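Local coordinates for nitrogen regulatory protein P-II (Thiomonas intermedia, PDB 5D4O) that binds adenine nucleotides and probably acts, like other members of the PII signalling family, as a regulator of enzyme activity, at residues A[9-14]-A[94-99]. Residues are numbered along the deposited sequence; the frame is centred on the assembly and turned at random.
With ADP (adenosine-5'-diphosphate), chain D.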
ATOM      1  N   LEU A   9      -7.745 -13.668  -0.640  1.00 26.23           N
ATOM      2  CA  LEU A   9      -8.608 -12.604  -1.140  1.00 27.42           C
ATOM      3  C   LEU A   9      -7.768 -11.822  -2.152  1.00 28.55           C
ATOM      4  O   LEU A   9      -6.563 -12.075  -2.299  1.00 24.94           O
ATOM      5  CB  LEU A   9      -8.998 -11.662   0.023  1.00 27.93           C
ATOM      6  CG  LEU A   9     -10.462 -11.487   0.508  1.00 35.08           C
ATOM      7  CD1 LEU A   9     -10.806 -10.049   0.731  1.00 33.74           C
ATOM      8  CD2 LEU A   9     -11.507 -12.277  -0.268  1.00 38.16           C
ATOM      9  N   LYS A  10      -8.401 -10.868  -2.828  1.00 24.12           N
ATOM     10  CA  LYS A  10      -7.671  -9.993  -3.742  1.00 22.14           C
ATOM     11  C   LYS A  10      -7.749  -8.583  -3.175  1.00 25.69           C
ATOM     12  O   LYS A  10      -8.642  -8.281  -2.373  1.00 25.26           O
ATOM     13  CB  LYS A  10      -8.236 -10.079  -5.169  1.00 24.81           C
ATOM     14  CG  LYS A  10      -8.170 -11.483  -5.785  1.00 23.68           C
ATOM     15  CD  LYS A  10      -6.779 -11.826  -6.361  1.00 29.62           C
ATOM     16  CE  LYS A  10      -6.759 -13.217  -6.970  1.00 31.90           C
ATOM     17  NZ  LYS A  10      -5.443 -13.536  -7.569  1.00 30.63           N
ATOM     18  N   LYS A  11      -6.778  -7.729  -3.526  1.00 21.78           N
ATOM     19  CA  LYS A  11      -6.810  -6.353  -3.054  1.00 20.50           C
ATOM     20  C   LYS A  11      -6.435  -5.449  -4.230  1.00 23.62           C
ATOM     21  O   LYS A  11      -5.335  -5.562  -4.796  1.00 22.10           O
ATOM     22  CB  LYS A  11      -5.882  -6.124  -1.855  1.00 20.86           C
ATOM     23  CG  LYS A  11      -6.088  -4.744  -1.177  1.00 25.19           C
ATOM     24  CD  LYS A  11      -4.886  -4.290  -0.333  1.00 20.81           C
ATOM     25  CE  LYS A  11      -3.815  -3.645  -1.192  1.00 25.53           C
ATOM     26  NZ  LYS A  11      -2.694  -3.111  -0.368  1.00 28.12           N
ATOM     27  N   LEU A  12      -7.371  -4.586  -4.608  1.00 19.96           N
ATOM     28  CA  LEU A  12      -7.130  -3.612  -5.675  1.00 20.21           C
ATOM     29  C   LEU A  12      -6.588  -2.329  -5.084  1.00 21.86           C
ATOM     30  O   LEU A  12      -7.066  -1.869  -4.038  1.00 21.34           O
ATOM     31  CB  LEU A  12      -8.460  -3.254  -6.397  1.00 21.01           C
ATOM     32  CG  LEU A  12      -8.903  -4.068  -7.619  1.00 29.62           C
ATOM     33  CD1 LEU A  12      -8.440  -5.509  -7.585  1.00 30.63           C
ATOM     34  CD2 LEU A  12     -10.425  -3.910  -7.859  1.00 31.21           C
ATOM     35  N   GLU A  13      -5.657  -1.695  -5.808  1.00 18.66           N
ATOM     36  CA  GLU A  13      -5.196  -0.331  -5.536  1.00 17.35           C
ATOM     37  C   GLU A  13      -5.575   0.411  -6.830  1.00 21.53           C
ATOM     38  O   GLU A  13      -5.072   0.072  -7.902  1.00 21.24           O
ATOM     39  CB  GLU A  13      -3.701  -0.271  -5.285  1.00 18.65           C
ATOM     40  CG  GLU A  13      -3.390  -0.694  -3.868  1.00 18.09           C
ATOM     41  CD  GLU A  13      -1.902  -0.719  -3.587  1.00 27.74           C
ATOM     42  OE1 GLU A  13      -1.548  -1.030  -2.429  1.00 28.17           O
ATOM     43  OE2 GLU A  13      -1.096  -0.527  -4.529  1.00 25.05           O
ATOM     44  N   ILE A  14      -6.541   1.308  -6.738  1.00 19.28           N
ATOM     45  CA  ILE A  14      -7.065   2.043  -7.904  1.00 18.30           C
ATOM     46  C   ILE A  14      -6.626   3.500  -7.758  1.00 20.97           C
ATOM     47  O   ILE A  14      -7.091   4.175  -6.842  1.00 21.75           O
ATOM     48  CB  ILE A  14      -8.606   1.963  -7.927  1.00 20.91           C
ATOM     49  CG1 ILE A  14      -9.084   0.489  -7.880  1.00 22.87           C
ATOM     50  CG2 ILE A  14      -9.144   2.737  -9.182  1.00 22.22           C
ATOM     51  CD1 ILE A  14     -10.538   0.310  -7.410  1.00 24.20           C
ATOM     52  N   PHE A  94      -3.859  -1.830  -9.677  1.00 17.69           N
ATOM     53  CA  PHE A  94      -2.925  -2.898  -9.353  1.00 18.78           C
ATOM     54  C   PHE A  94      -3.690  -3.968  -8.578  1.00 24.58           C
ATOM     55  O   PHE A  94      -4.342  -3.654  -7.583  1.00 23.93           O
ATOM     56  CB  PHE A  94      -1.762  -2.381  -8.499  1.00 19.55           C
ATOM     57  CG  PHE A  94      -1.011  -1.204  -9.065  1.00 20.24           C
ATOM     58  CD1 PHE A  94      -0.705  -1.133 -10.422  1.00 21.86           C
ATOM     59  CD2 PHE A  94      -0.551  -0.192  -8.231  1.00 22.10           C
ATOM     60  CE1 PHE A  94      -0.009  -0.030 -10.946  1.00 23.05           C
ATOM     61  CE2 PHE A  94       0.163   0.898  -8.752  1.00 23.51           C
ATOM     62  CZ  PHE A  94       0.439   0.963 -10.099  1.00 21.72           C
ATOM     63  N   VAL A  95      -3.617  -5.202  -9.036  1.00 20.04           N
ATOM     64  CA  VAL A  95      -4.296  -6.328  -8.371  1.00 19.86           C
ATOM     65  C   VAL A  95      -3.274  -7.091  -7.546  1.00 23.49           C
ATOM     66  O   VAL A  95      -2.255  -7.545  -8.082  1.00 23.15           O
ATOM     67  CB  VAL A  95      -5.002  -7.300  -9.365  1.00 22.53           C
ATOM     68  CG1 VAL A  95      -5.826  -8.355  -8.595  1.00 22.65           C
ATOM     69  CG2 VAL A  95      -5.884  -6.552 -10.352  1.00 22.89           C
ATOM     70  N   HIS A  96      -3.589  -7.284  -6.253  1.00 20.63           N
ATOM     71  CA  HIS A  96      -2.731  -7.991  -5.300  1.00 19.67           C
ATOM     72  C   HIS A  96      -3.429  -9.241  -4.786  1.00 24.25           C
ATOM     73  O   HIS A  96      -4.656  -9.287  -4.701  1.00 23.73           O
ATOM     74  CB  HIS A  96      -2.459  -7.088  -4.043  1.00 19.52           C
ATOM     75  CG  HIS A  96      -1.741  -5.796  -4.306  1.00 21.35           C
ATOM     76  ND1 HIS A  96      -2.352  -4.754  -4.991  1.00 22.02           N
ATOM     77  CD2 HIS A  96      -0.514  -5.390  -3.896  1.00 22.29           C
ATOM     78  CE1 HIS A  96      -1.479  -3.761  -4.994  1.00 20.84           C
ATOM     79  NE2 HIS A  96      -0.346  -4.107  -4.376  1.00 21.12           N
ATOM     80  N   ASP A  97      -2.637 -10.217  -4.385  1.00 21.63           N
ATOM     81  CA  ASP A  97      -3.087 -11.369  -3.607  1.00 21.76           C
ATOM     82  C   ASP A  97      -2.856 -10.989  -2.175  1.00 24.74           C
ATOM     83  O   ASP A  97      -1.769 -10.466  -1.830  1.00 23.00           O
ATOM     84  CB  ASP A  97      -2.217 -12.600  -3.901  1.00 23.66           C
ATOM     85  CG  ASP A  97      -2.598 -13.288  -5.186  1.00 34.58           C
ATOM     86  OD1 ASP A  97      -3.765 -13.183  -5.584  1.00 37.12           O
ATOM     87  OD2 ASP A  97      -1.732 -13.928  -5.787  1.00 42.46           O
ATOM     88  N   ILE A  98      -3.871 -11.217  -1.326  1.00 20.69           N
ATOM     89  CA  ILE A  98      -3.705 -10.997   0.119  1.00 20.21           C
ATOM     90  C   ILE A  98      -4.364 -12.168   0.862  1.00 23.85           C
ATOM     91  O   ILE A  98      -5.050 -12.991   0.240  1.00 23.65           O
ATOM     92  CB  ILE A  98      -4.323  -9.652   0.602  1.00 21.79           C
ATOM     93  CG1 ILE A  98      -5.842  -9.565   0.276  1.00 22.20           C
ATOM     94  CG2 ILE A  98      -3.558  -8.444   0.021  1.00 21.59           C
ATOM     95  CD1 ILE A  98      -6.684  -8.514   1.216  1.00 22.22           C
ATOM     96  N   GLN A  99      -4.155 -12.226   2.192  1.00 21.15           N
ATOM     97  CA  GLN A  99      -4.785 -13.202   3.101  0.52 21.39           C
ATOM     98  C   GLN A  99      -5.547 -12.394   4.147  1.00 24.08           C
ATOM     99  O   GLN A  99      -5.057 -11.335   4.580  1.00 23.03           O
ATOM    100  CB  GLN A  99      -3.751 -14.084   3.836  0.52 22.59           C
ATOM    101  CG  GLN A  99      -3.208 -15.273   3.038  0.52 32.88           C
ATOM    102  CD  GLN A  99      -2.196 -16.071   3.838  0.52 42.21           C
ATOM    103  OE1 GLN A  99      -2.438 -17.216   4.256  0.52 35.81           O
ATOM    104  NE2 GLN A  99      -1.028 -15.485   4.078  0.52 31.60           N
TER
HETATM  105  PB  ADP D 201      -1.145  10.869 -17.618  1.00 41.88           P
HETATM  106  O1B ADP D 201      -2.407  11.498 -17.952  0.53 40.95           O
HETATM  107  O2B ADP D 201      -0.176  11.937 -17.094  0.53 42.53           O
HETATM  108  O3B ADP D 201      -0.546  10.202 -18.821  0.65 42.42           O
HETATM  109  PA  ADP D 201      -1.179   8.180 -16.250  1.00 31.28           P
HETATM  110  O1A ADP D 201      -0.060   7.598 -17.026  1.00 32.20           O
HETATM  111  O2A ADP D 201      -2.476   7.450 -16.531  1.00 28.67           O
HETATM  112  O3A ADP D 201      -1.386   9.753 -16.488  1.00 33.55           O
HETATM  113  O5' ADP D 201      -0.816   8.064 -14.703  0.84 25.65           O
HETATM  114  C5' ADP D 201      -1.668   8.692 -13.735  1.00 25.72           C
HETATM  115  C4' ADP D 201      -1.166   8.384 -12.347  1.00 24.95           C
HETATM  116  O4' ADP D 201      -1.142   6.956 -12.140  1.00 23.55           O
HETATM  117  C3' ADP D 201       0.262   8.819 -12.055  1.00 23.38           C
HETATM  118  O3' ADP D 201       0.357  10.196 -11.725  1.00 25.33           O
HETATM  119  C2' ADP D 201       0.611   7.920 -10.867  1.00 20.12           C
HETATM  120  O2' ADP D 201       0.005   8.418  -9.689  1.00 22.53           O
HETATM  121  C1' ADP D 201      -0.071   6.616 -11.268  1.00 21.96           C
HETATM  122  N9  ADP D 201       0.827   5.690 -11.946  1.00 23.14           N
HETATM  123  C8  ADP D 201       1.046   5.566 -13.293  1.00 26.02           C
HETATM  124  N7  ADP D 201       1.982   4.704 -13.605  1.00 25.94           N
HETATM  125  C5  ADP D 201       2.402   4.216 -12.377  1.00 24.20           C
HETATM  126  C6  ADP D 201       3.367   3.254 -12.020  1.00 25.50           C
HETATM  127  N6  ADP D 201       4.189   2.671 -12.901  1.00 25.27           N
HETATM  128  N1  ADP D 201       3.518   2.974 -10.703  1.00 22.49           N
HETATM  129  C2  ADP D 201       2.792   3.661  -9.812  1.00 22.09           C
HETATM  130  N3  ADP D 201       1.876   4.611 -10.030  1.00 20.77           N
HETATM  131  C4  ADP D 201       1.708   4.822 -11.346  1.00 23.57           C
HETATM  132  O   HOH W   1      -5.301 -14.421  -3.010  1.00 34.38           O
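Against one face of the His-96 ring lies CE of Lys-11, 4.2 Å above the plane and toward the rim, while Glu-13 OE2 comes to the ring's edge at CE1, 3.3 Å away, the carboxylate and ring planes turned 57° apart. The Phe-94 ring likewise meets Glu-13 OE2 at its edge, in plane, and the adenine of ADP also comes to that ring's edge, CZ 3.6 Å from C2, an apolar neighbour there. These groups line one face of an antiparallel strand pair in the ferredoxin-like fold of PII proteins; 92-100 is the outermost strand of this chain's sheet, bonded through its backbone to neighbouring subunits, which meet through this face and along that edge. Lys-11 suits it by length: bent at chi3 (83°), the chain brings NZ to Glu-13 OE1 on its anti side, and to Glu-13 of the third subunit as well. NZ of Lys-11 of the second subunit forms a salt bridge with Glu-13 OE2, pairing lysine and glutamate charges around the trimer, and a hydrogen bond with His-96 NE2. Imidazole suits its place by having two ring nitrogens, one facing outward, the other inward.

Leu-9 and Ile-98 supply hydrocarbon to the same face, CB to CG1. On the other, Leu-12 sets CD1 alongside both methyls of Val-95, 3.9 Å from CG2, and also packs on Leu-78 of helix 72-88. Lys-10 bends at chi2 (-81°), bringing NZ to 2.6 Å from Asp-97 OD1, a salt bridge on that oxygen's syn lone pair; a water also links this oxygen to Leu-9 O. Finally, Lys-11 O accepts two N-H groups from opposite faces of its carbonyl plane: His-96 N at 2.9 Å and His-96 ND1 at 3.1 Å.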